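5-Carboxyvanillate Decarboxylase (Novosphingobium aromaticivorans, PDB 4QRN) probably catalyses the metal-dependent, non-oxidative decarboxylation of 5-carboxyvanillate to vanillate, as a carboxy-lyase of the amidohydrolase superfamily. Local coordinates at residues 35-40 with 102-107; 178-183 with 208-213; 186-191 with 239-244. All blocks are in the same frame, centred on the assembly; numbering follows the deposited sequence. Where two conformers were deposited one is given.

How the interactions relate
Interactions 1 and 2 each join two neighbouring parallel strands of the barrel, whereas interaction 3 lays a loop on helix 233-248 outside it. All three are largely buried. Interaction 1 is mostly backbone pairing reinforced by D105 and R37, with K106 and L36 partly exposed. Interaction 2 is fully buried, lies nearest the centre of the chain and carries the manganese ligand H210. Interaction 3 relies on rings and a salt bridge, beside the second subunit and with partly exposed charges. T40 O packs on Y208 CE2 between interactions 1 and 2. A probable hydrogen bond between S181 OG and H241 ND1 joins interaction 2 to interaction 3.

Interaction 1: residues 35-40 with 102-107; sequences YLRIAT and TGIDKA
Two adjacent parallel strands of the amidohydrolase barrel begin here, with I38 beside K106 and A39 beside A107. The pairing is made by A39 N, which donates to K106 O at 2.8 Å, and by R37 O, which takes a longer bond from K106 N (3.3 Å) and another from D105 N (2.9 Å), so one carbonyl holds two successive amides. D105 in turn accepts: its OD2 presents the anti lone pair to R37 N at 2.8 Å, nearly straight at 167°, while L36 CD2 rests against its carboxyl carbon, the side chains crossing at about a right angle. D105 OD1 turns to G30 N. Helix 93-101 ends before the second strand in a Schellman motif whose C-prime residue is G103. The positive phi of G103 suits glycine, and a CB would run into R37 NH1. That nitrogen, also bonded to K28 O, reaches G103 O at 2.9 Å, near the guanidinium plane, because the R37 chain is extended from CG to NE. The charge is met by D350 through NH2. On the face carrying A39 and A107, small A39 lets I104 CG2 come within 3.9 Å of its CB. Two residues beyond A39, E41 binds the manganese.

Interaction 2: residues 178-183 with 208-213; sequences QINSHT and YIHPAT. With MN (manganese (II) ion), chain E; 1DF (4-hydroxy-3-methoxy-5-nitrobenzoic acid), chain F.
The Q178 amide crosses H210 obliquely, its plane 22° from the imidazole, and its CD comes nearest H210 CB, at 3.3 Å. Its NE2 sits 3.6 Å from H210 CG. An extended chain, with CG anti to the backbone N (chi1 175°), carries the amide across to the neighbouring strand. NE2 is in turn held by N180 OD1, at 2.9 Å and tilted from the Q178 amide plane, which limits the rotation of this second-shell group; the N180 amide itself stands steeply to the imidazole, at 77°. H210 follows I209 of strand 207-209, in the beta-alpha-beta unit that begins with 177-179, the two joined by I179 N to Y208 O and H210 N to I179 O. At this barrel end H210 NE2 binds manganese at 2.2 Å, while ND1 donates to a lone pair of P211 O at 2.9 Å; together with the metal bond, this orients the ring. P211 CD lies over one face, toward its rim. The inhibitor's O3 and O11, a water, E41 and D336 complete the metal site. Y208 OH also reaches E41, its hydroxyl suiting a place beside a metal-binding carboxylate. Farther along, H182 CG lies between the backbone N and the carbonyl carbon, which lets NE2 donate to T213 O at 2.8 Å, in the ring plane. A212 CB packs 3.3 Å from N180 O.

Interaction 3: residues 186-191 with 239-244; sequences RYLDEE and GMHLLR. With ACT (acetate ion), chain L.
A type I turn from Y187 to E190, closed by E190 N to Y187 O, presents its first three residues to helix 233-248. L188 N points at H241, donating to NE2 over 2.9 Å at an almost straight 169°. NE2 thus acts as acceptor, and ND1 is left for S181, a division of roles that imidazole allows. The same ring receives Y187 in a T-shaped stack: Y187 CD2 stands over the centre of the H241 face, with planes at 79° and centroids 4.9 Å apart. L188 CG packs beside NE2. This is loop-on-helix packing, in which the segment between strand 177-179 and helix 194-203 is laid on the outer helix layer of the barrel. M240 bends at chi3, which brings CE within 3.3 Å of Y187 OH, while SD lies obliquely above the ring in a Met-aromatic contact; that hydroxyl binds E237. R244 lies on another side of Y187, its guanidinium face against Y187 CB and its plane 30° from the phenol ring. In one modelled conformer of each, R244 grips D189 side-on: NE (2.8 Å) and NH1 both reach OD1, and NH1 also reaches OD2 at 3.0 Å. Its NH2 turns to E224 of the second subunit, so one arginine serves two carboxylates. R186 NE meets E190 OE2 at 3.0 Å and NH2 meets OE1 at 2.8 Å, in the guanidinium plane but well out of the carboxylate plane. With a leucine in place of R186, the E190 carboxylate would probably lose both these bonds and be set free to turn.

Interaction 1: residues 35-40 with 102-107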
loop_
_atom_site.group_PDB
_atom_site.type_symbol
_atom_site.label_atom_id
_atom_site.label_comp_id
_atom_site.label_asym_id
_atom_site.label_seq_id
_atom_site.Cartn_x
_atom_site.Cartn_y
_atom_site.Cartn_z
ATOM N N TYR A 35 5.720 32.454 2.679
ATOM C CA TYR A 35 5.955 31.522 1.598
ATOM C C TYR A 35 4.835 31.721 0.594
ATOM O O TYR A 35 3.730 32.079 0.972
ATOM C CB TYR A 35 5.977 30.057 2.089
ATOM C CG TYR A 35 4.833 29.685 3.000
ATOM C CD1 TYR A 35 3.578 29.310 2.503
ATOM C CD2 TYR A 35 4.998 29.720 4.377
ATOM C CE1 TYR A 35 2.539 28.997 3.364
ATOM C CE2 TYR A 35 3.961 29.426 5.235
ATOM C CZ TYR A 35 2.743 29.027 4.729
ATOM O OH TYR A 35 1.720 28.724 5.608
ATOM N N LEU A 36 5.129 31.451 -0.672
ATOM C CA LEU A 36 4.078 31.222 -1.653
ATOM C C LEU A 36 3.539 29.817 -1.468
ATOM O O LEU A 36 4.271 28.925 -1.019
ATOM C CB LEU A 36 4.619 31.354 -3.076
ATOM C CG LEU A 36 5.203 32.702 -3.452
ATOM C CD1 LEU A 36 5.745 32.633 -4.879
ATOM C CD2 LEU A 36 4.171 33.812 -3.326
ATOM N N ARG A 37 2.273 29.609 -1.807
ATOM C CA ARG A 37 1.707 28.267 -1.834
ATOM C C ARG A 37 1.718 27.788 -3.284
ATOM O O ARG A 37 0.956 28.307 -4.110
ATOM C CB ARG A 37 0.304 28.229 -1.256
ATOM C CG ARG A 37 0.221 28.746 0.180
ATOM C CD ARG A 37 -1.137 28.476 0.783
ATOM N NE ARG A 37 -1.374 29.126 2.065
ATOM C CZ ARG A 37 -1.754 30.391 2.208
ATOM N NH1 ARG A 37 -1.916 31.175 1.142
ATOM N NH2 ARG A 37 -1.988 30.857 3.435
ATOM N N ILE A 38 2.587 26.822 -3.580
ATOM C CA ILE A 38 2.709 26.243 -4.915
ATOM C C ILE A 38 2.141 24.826 -4.856
ATOM O O ILE A 38 2.696 23.960 -4.161
ATOM C CB ILE A 38 4.169 26.243 -5.401
ATOM C CG1 ILE A 38 4.715 27.695 -5.397
ATOM C CG2 ILE A 38 4.252 25.584 -6.776
ATOM C CD1 ILE A 38 6.156 27.838 -5.865
ATOM N N ALA A 39 1.022 24.602 -5.541
ATOM C CA ALA A 39 0.346 23.316 -5.524
ATOM C C ALA A 39 0.850 22.479 -6.702
ATOM O O ALA A 39 0.713 22.886 -7.846
ATOM C CB ALA A 39 -1.152 23.536 -5.613
ATOM N N THR A 40 1.437 21.317 -6.406
ATOM C CA THR A 40 2.201 20.581 -7.405
ATOM C C THR A 40 1.529 19.347 -8.029
ATOM O O THR A 40 2.218 18.622 -8.753
ATOM C CB THR A 40 3.554 20.163 -6.829
ATOM O OG1 THR A 40 3.355 19.316 -5.688
ATOM C CG2 THR A 40 4.400 21.373 -6.440
ATOM N N THR A 102 -8.352 30.019 -1.996
ATOM C CA THR A 102 -7.623 29.146 -1.082
ATOM C C THR A 102 -6.148 29.536 -0.948
ATOM O O THR A 102 -5.334 28.776 -0.436
ATOM C CB THR A 102 -7.773 27.671 -1.490
ATOM O OG1 THR A 102 -7.454 27.494 -2.886
ATOM C CG2 THR A 102 -9.167 27.178 -1.176
ATOM N N GLY A 103 -5.815 30.747 -1.390
ATOM C CA GLY A 103 -4.464 31.235 -1.216
ATOM C C GLY A 103 -3.399 30.511 -2.025
ATOM O O GLY A 103 -2.226 30.550 -1.647
ATOM N N ILE A 104 -3.800 29.850 -3.112
ATOM C CA ILE A 104 -2.857 29.118 -3.933
ATOM C C ILE A 104 -2.252 30.054 -4.975
ATOM O O ILE A 104 -2.942 30.575 -5.854
ATOM C CB ILE A 104 -3.504 27.881 -4.591
ATOM C CG1 ILE A 104 -4.086 26.939 -3.525
ATOM C CG2 ILE A 104 -2.489 27.185 -5.494
ATOM C CD1 ILE A 104 -3.120 26.529 -2.418
ATOM N N ASP A 105 -0.952 30.302 -4.845
ATOM C CA ASP A 105 -0.249 31.230 -5.737
ATOM C C ASP A 105 0.017 30.644 -7.110
ATOM O O ASP A 105 -0.128 31.346 -8.112
ATOM C CB ASP A 105 1.047 31.677 -5.062
ATOM C CG ASP A 105 0.767 32.480 -3.824
ATOM O OD1 ASP A 105 0.291 33.631 -3.987
ATOM O OD2 ASP A 105 0.977 31.968 -2.696
ATOM N N LYS A 106 0.446 29.385 -7.170
ATOM C CA LYS A 106 0.752 28.750 -8.442
ATOM C C LYS A 106 0.274 27.324 -8.399
ATOM O O LYS A 106 0.288 26.686 -7.334
ATOM C CB LYS A 106 2.256 28.767 -8.722
ATOM C CG LYS A 106 2.859 30.170 -8.734
ATOM C CD LYS A 106 4.295 30.163 -9.227
ATOM C CE LYS A 106 4.872 31.576 -9.214
ATOM N NZ LYS A 106 6.224 31.632 -9.821
ATOM N N ALA A 107 -0.135 26.832 -9.567
ATOM C CA ALA A 107 -0.578 25.456 -9.740
ATOM C C ALA A 107 0.222 24.824 -10.864
ATOM O O ALA A 107 0.343 25.417 -11.947
ATOM C CB ALA A 107 -2.058 25.429 -10.063
#

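Interaction 2: residues 178-183 with 208-213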
loop_
_atom_site.group_PDB
_atom_site.type_symbol
_atom_site.label_atom_id
_atom_site.label_comp_id
_atom_site.label_asym_id
_atom_site.label_seq_id
_atom_site.Cartn_x
_atom_site.Cartn_y
_atom_site.Cartn_z
ATOM N N GLN A 178 3.772 14.356 -16.895
ATOM C CA GLN A 178 3.059 13.422 -16.033
ATOM C C GLN A 178 2.645 12.220 -16.855
ATOM O O GLN A 178 2.025 12.371 -17.907
ATOM C CB GLN A 178 1.813 14.097 -15.440
ATOM C CG GLN A 178 0.959 13.116 -14.620
ATOM C CD GLN A 178 -0.173 13.816 -13.921
ATOM O OE1 GLN A 178 0.053 14.607 -13.001
ATOM N NE2 GLN A 178 -1.408 13.539 -14.352
ATOM N N ILE A 179 2.986 11.020 -16.373
ATOM C CA ILE A 179 2.488 9.782 -16.955
ATOM C C ILE A 179 1.563 9.166 -15.914
ATOM O O ILE A 179 1.907 9.065 -14.728
ATOM C CB ILE A 179 3.632 8.826 -17.357
ATOM C CG1 ILE A 179 4.424 9.447 -18.519
ATOM C CG2 ILE A 179 3.069 7.430 -17.737
ATOM C CD1 ILE A 179 5.595 8.595 -19.017
ATOM N N ASN A 180 0.373 8.781 -16.360
ATOM C CA ASN A 180 -0.691 8.266 -15.508
ATOM C C ASN A 180 -0.534 6.775 -15.347
ATOM O O ASN A 180 -1.349 5.971 -15.806
ATOM C CB ASN A 180 -2.017 8.678 -16.129
ATOM C CG ASN A 180 -2.060 10.144 -16.337
ATOM O OD1 ASN A 180 -2.047 10.888 -15.355
ATOM N ND2 ASN A 180 -2.042 10.590 -17.606
ATOM N N SER A 181 0.577 6.403 -14.725
ATOM C CA SER A 181 0.956 5.037 -14.438
ATOM C C SER A 181 0.873 4.166 -15.692
ATOM O O SER A 181 1.439 4.560 -16.709
ATOM C CB SER A 181 0.229 4.501 -13.200
ATOM O OG SER A 181 0.991 3.461 -12.648
ATOM N N HIS A 182 0.304 2.957 -15.616
ATOM C CA HIS A 182 0.429 2.008 -16.724
ATOM C C HIS A 182 -0.182 2.542 -18.026
ATOM O O HIS A 182 -1.062 3.404 -18.036
ATOM C CB HIS A 182 -0.244 0.661 -16.369
ATOM C CG HIS A 182 -1.734 0.714 -16.370
ATOM N ND1 HIS A 182 -2.497 0.350 -17.464
ATOM C CD2 HIS A 182 -2.599 1.102 -15.399
ATOM C CE1 HIS A 182 -3.777 0.523 -17.160
ATOM N NE2 HIS A 182 -3.865 0.969 -15.911
ATOM N N THR A 183 0.303 1.985 -19.136
ATOM C CA THR A 183 -0.329 2.215 -20.423
ATOM C C THR A 183 -0.830 0.880 -20.925
ATOM O O THR A 183 -0.036 -0.011 -21.265
ATOM C CB THR A 183 0.646 2.890 -21.429
ATOM O OG1 THR A 183 0.904 4.220 -20.979
ATOM C CG2 THR A 183 0.053 2.962 -22.839
ATOM N N TYR A 208 6.562 12.910 -13.341
ATOM C CA TYR A 208 5.584 12.680 -12.271
ATOM C C TYR A 208 4.783 11.429 -12.660
ATOM O O TYR A 208 4.112 11.427 -13.703
ATOM C CB TYR A 208 4.682 13.915 -12.142
ATOM C CG TYR A 208 3.993 14.061 -10.788
ATOM C CD1 TYR A 208 3.052 13.141 -10.331
ATOM C CD2 TYR A 208 4.295 15.128 -9.954
ATOM C CE1 TYR A 208 2.433 13.289 -9.084
ATOM C CE2 TYR A 208 3.665 15.299 -8.730
ATOM C CZ TYR A 208 2.731 14.382 -8.303
ATOM O OH TYR A 208 2.129 14.565 -7.080
ATOM N N ILE A 209 4.885 10.361 -11.864
ATOM C CA ILE A 209 4.048 9.183 -12.111
ATOM C C ILE A 209 2.814 9.359 -11.247
ATOM O O ILE A 209 2.860 9.216 -10.023
ATOM C CB ILE A 209 4.745 7.854 -11.835
ATOM C CG1 ILE A 209 5.995 7.729 -12.694
ATOM C CG2 ILE A 209 3.765 6.707 -12.166
ATOM C CD1 ILE A 209 6.777 6.436 -12.495
ATOM N N HIS A 210 1.723 9.745 -11.901
ATOM C CA HIS A 210 0.443 9.967 -11.256
ATOM C C HIS A 210 -0.362 8.666 -11.287
ATOM O O HIS A 210 -0.187 7.854 -12.200
ATOM C CB HIS A 210 -0.300 11.041 -12.056
ATOM C CG HIS A 210 -1.578 11.486 -11.421
ATOM N ND1 HIS A 210 -2.757 10.798 -11.562
ATOM C CD2 HIS A 210 -1.849 12.546 -10.617
ATOM C CE1 HIS A 210 -3.698 11.411 -10.850
ATOM N NE2 HIS A 210 -3.180 12.491 -10.286
ATOM N N PRO A 211 -1.291 8.456 -10.340
ATOM C CA PRO A 211 -2.053 7.208 -10.386
ATOM C C PRO A 211 -2.963 7.091 -11.598
ATOM O O PRO A 211 -3.336 8.047 -12.291
ATOM C CB PRO A 211 -2.905 7.267 -9.115
ATOM C CG PRO A 211 -2.151 8.142 -8.168
ATOM C CD PRO A 211 -1.507 9.193 -9.077
ATOM N N ALA A 212 -3.368 5.848 -11.801
ATOM C CA ALA A 212 -4.462 5.462 -12.664
ATOM C C ALA A 212 -5.130 4.288 -11.991
ATOM O O ALA A 212 -4.571 3.640 -11.103
ATOM C CB ALA A 212 -3.965 5.073 -14.063
ATOM N N THR A 213 -6.333 3.976 -12.447
ATOM C CA THR A 213 -6.915 2.696 -12.125
ATOM C C THR A 213 -5.996 1.559 -12.588
ATOM O O THR A 213 -5.298 1.673 -13.598
ATOM C CB THR A 213 -8.295 2.526 -12.792
ATOM O OG1 THR A 213 -8.231 2.867 -14.187
ATOM C CG2 THR A 213 -9.328 3.406 -12.120
HETATM MN MN MN E . -4.231 13.704 -8.739
HETATM C C1 1DF F . -9.210 11.216 -8.036
HETATM C CO1 1DF F . -8.143 11.530 -7.243
HETATM C CO2 1DF F . -9.050 11.222 -9.439
HETATM C CM1 1DF F . -6.948 11.946 -7.920
HETATM C CM2 1DF F . -7.929 11.763 -10.036
HETATM O OM 1DF F . -7.746 11.838 -11.387
HETATM C CZ 1DF F . -6.883 12.262 -9.274
HETATM C CC 1DF F . -10.514 10.793 -7.469
HETATM C CV 1DF F . -8.653 11.103 -12.210
HETATM O O1 1DF F . -10.847 11.258 -6.301
HETATM O O2 1DF F . -11.234 10.039 -8.133
HETATM O O3 1DF F . -5.894 12.928 -9.795
HETATM N N 1DF F . -5.694 11.798 -7.104
HETATM O O11 1DF F . -4.603 11.976 -7.567
HETATM O O22 1DF F . -5.816 11.316 -5.944
HETATM O O HOH W 1 -3.992 15.519 -9.942
#

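Interaction 3: residues 186-191 with 239-244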
loop_
_atom_site.group_PDB
_atom_site.type_symbol
_atom_site.label_atom_id
_atom_site.label_comp_id
_atom_site.label_asym_id
_atom_site.label_seq_id
_atom_site.Cartn_x
_atom_site.Cartn_y
_atom_site.Cartn_z
ATOM N N ARG A 186 0.802 -2.125 -19.399
ATOM C CA ARG A 186 2.259 -2.209 -19.513
ATOM C C ARG A 186 2.902 -1.128 -18.661
ATOM O O ARG A 186 2.407 0.008 -18.591
ATOM C CB ARG A 186 2.712 -2.037 -20.970
ATOM C CG ARG A 186 2.114 -3.063 -21.897
ATOM C CD ARG A 186 2.555 -2.802 -23.324
ATOM N NE ARG A 186 3.962 -3.127 -23.483
ATOM C CZ ARG A 186 4.614 -3.011 -24.628
ATOM N NH1 ARG A 186 3.989 -2.531 -25.695
ATOM N NH2 ARG A 186 5.887 -3.369 -24.700
ATOM N N TYR A 187 4.050 -1.466 -18.085
ATOM C CA TYR A 187 4.762 -0.613 -17.128
ATOM C C TYR A 187 6.075 -0.125 -17.697
ATOM O O TYR A 187 6.669 -0.752 -18.586
ATOM C CB TYR A 187 4.951 -1.390 -15.794
ATOM C CG TYR A 187 3.608 -1.655 -15.135
ATOM C CD1 TYR A 187 2.822 -2.757 -15.479
ATOM C CD2 TYR A 187 3.073 -0.715 -14.258
ATOM C CE1 TYR A 187 1.543 -2.924 -14.946
ATOM C CE2 TYR A 187 1.793 -0.868 -13.708
ATOM C CZ TYR A 187 1.034 -1.978 -14.065
ATOM O OH TYR A 187 -0.236 -2.151 -13.588
ATOM N N LEU A 188 6.533 0.995 -17.162
ATOM C CA LEU A 188 7.643 1.743 -17.766
ATOM C C LEU A 188 8.992 1.076 -17.585
ATOM O O LEU A 188 9.967 1.530 -18.179
ATOM C CB LEU A 188 7.683 3.164 -17.195
ATOM C CG LEU A 188 6.516 4.070 -17.607
ATOM C CD1 LEU A 188 6.519 5.268 -16.687
ATOM C CD2 LEU A 188 6.583 4.500 -19.101
ATOM N N ASP A 189 9.069 0.012 -16.786
ATOM C CA ASP A 189 10.308 -0.750 -16.675
ATOM C C ASP A 189 10.600 -1.603 -17.901
ATOM O O ASP A 189 11.697 -2.112 -18.032
ATOM C CB ASP A 189 10.259 -1.656 -15.450
ATOM C CG ASP A 189 9.072 -2.601 -15.479
ATOM O OD1 ASP A 189 7.949 -2.136 -15.206
ATOM O OD2 ASP A 189 9.274 -3.799 -15.806
ATOM N N GLU A 190 9.631 -1.770 -18.799
ATOM C CA GLU A 190 9.915 -2.526 -20.028
ATOM C C GLU A 190 10.868 -1.737 -20.909
ATOM O O GLU A 190 10.747 -0.505 -21.013
ATOM C CB GLU A 190 8.656 -2.774 -20.838
ATOM C CG GLU A 190 7.697 -3.766 -20.271
ATOM C CD GLU A 190 6.706 -4.177 -21.333
ATOM O OE1 GLU A 190 7.132 -4.574 -22.440
ATOM O OE2 GLU A 190 5.503 -4.067 -21.085
ATOM N N GLU A 191 11.778 -2.450 -21.571
ATOM C CA GLU A 191 12.746 -1.795 -22.447
ATOM C C GLU A 191 12.064 -0.960 -23.533
ATOM O O GLU A 191 12.611 0.053 -23.971
ATOM C CB GLU A 191 13.657 -2.826 -23.107
ATOM C CG GLU A 191 14.634 -3.480 -22.140
ATOM C CD GLU A 191 15.806 -4.141 -22.839
ATOM O OE1 GLU A 191 15.692 -4.453 -24.043
ATOM O OE2 GLU A 191 16.846 -4.345 -22.179
ATOM N N GLY A 239 2.394 2.905 -6.421
ATOM C CA GLY A 239 3.500 2.405 -5.630
ATOM C C GLY A 239 4.155 1.204 -6.304
ATOM O O GLY A 239 5.381 1.086 -6.334
ATOM N N MET A 240 3.353 0.302 -6.846
ATOM C CA MET A 240 3.907 -0.821 -7.594
ATOM C C MET A 240 4.770 -0.328 -8.753
ATOM O O MET A 240 5.852 -0.853 -9.013
ATOM C CB MET A 240 2.793 -1.720 -8.140
ATOM C CG MET A 240 3.334 -2.945 -8.870
ATOM S SD MET A 240 2.035 -3.943 -9.622
ATOM C CE MET A 240 1.363 -2.839 -10.841
ATOM N N HIS A 241 4.258 0.660 -9.479
ATOM C CA HIS A 241 4.957 1.154 -10.662
ATOM C C HIS A 241 6.302 1.775 -10.292
ATOM O O HIS A 241 7.328 1.480 -10.919
ATOM C CB HIS A 241 4.072 2.150 -11.392
ATOM C CG HIS A 241 4.411 2.327 -12.836
ATOM N ND1 HIS A 241 3.494 2.841 -13.716
ATOM C CD2 HIS A 241 5.502 1.991 -13.581
ATOM C CE1 HIS A 241 4.021 2.845 -14.931
ATOM N NE2 HIS A 241 5.233 2.327 -14.888
ATOM N N LEU A 242 6.313 2.639 -9.279
ATOM C CA LEU A 242 7.565 3.234 -8.843
ATOM C C LEU A 242 8.516 2.147 -8.339
ATOM O O LEU A 242 9.722 2.154 -8.651
ATOM C CB LEU A 242 7.322 4.290 -7.788
ATOM C CG LEU A 242 8.587 4.926 -7.200
ATOM C CD1 LEU A 242 9.498 5.533 -8.271
ATOM C CD2 LEU A 242 8.183 5.964 -6.168
ATOM N N LEU A 243 7.999 1.196 -7.553
ATOM C CA LEU A 243 8.857 0.149 -7.019
ATOM C C LEU A 243 9.480 -0.689 -8.138
ATOM O O LEU A 243 10.661 -1.031 -8.087
ATOM C CB LEU A 243 8.074 -0.720 -6.044
ATOM C CG LEU A 243 8.869 -1.806 -5.324
ATOM C CD1 LEU A 243 10.068 -1.243 -4.554
ATOM C CD2 LEU A 243 7.955 -2.580 -4.369
ATOM N N ARG A 244 8.702 -1.034 -9.171
ATOM C CA ARG A 244 9.177 -1.779 -10.354
ATOM C C ARG A 244 10.323 -1.043 -11.031
ATOM O O ARG A 244 11.298 -1.630 -11.476
ATOM C CB ARG A 244 8.041 -1.949 -11.391
ATOM C CG ARG A 244 7.083 -3.093 -11.055
ATOM C CD ARG A 244 5.961 -3.342 -12.068
ATOM N NE ARG A 244 6.450 -3.660 -13.404
ATOM C CZ ARG A 244 5.903 -4.550 -14.234
ATOM N NH1 ARG A 244 6.411 -4.696 -15.442
ATOM N NH2 ARG A 244 4.866 -5.302 -13.874
HETATM C C ACT L . 0.805 -0.944 -25.998
HETATM O O ACT L . 2.055 -0.921 -25.917
HETATM O OXT ACT L . 0.235 -2.032 -25.727
HETATM C CH3 ACT L . 0.026 0.266 -26.414
#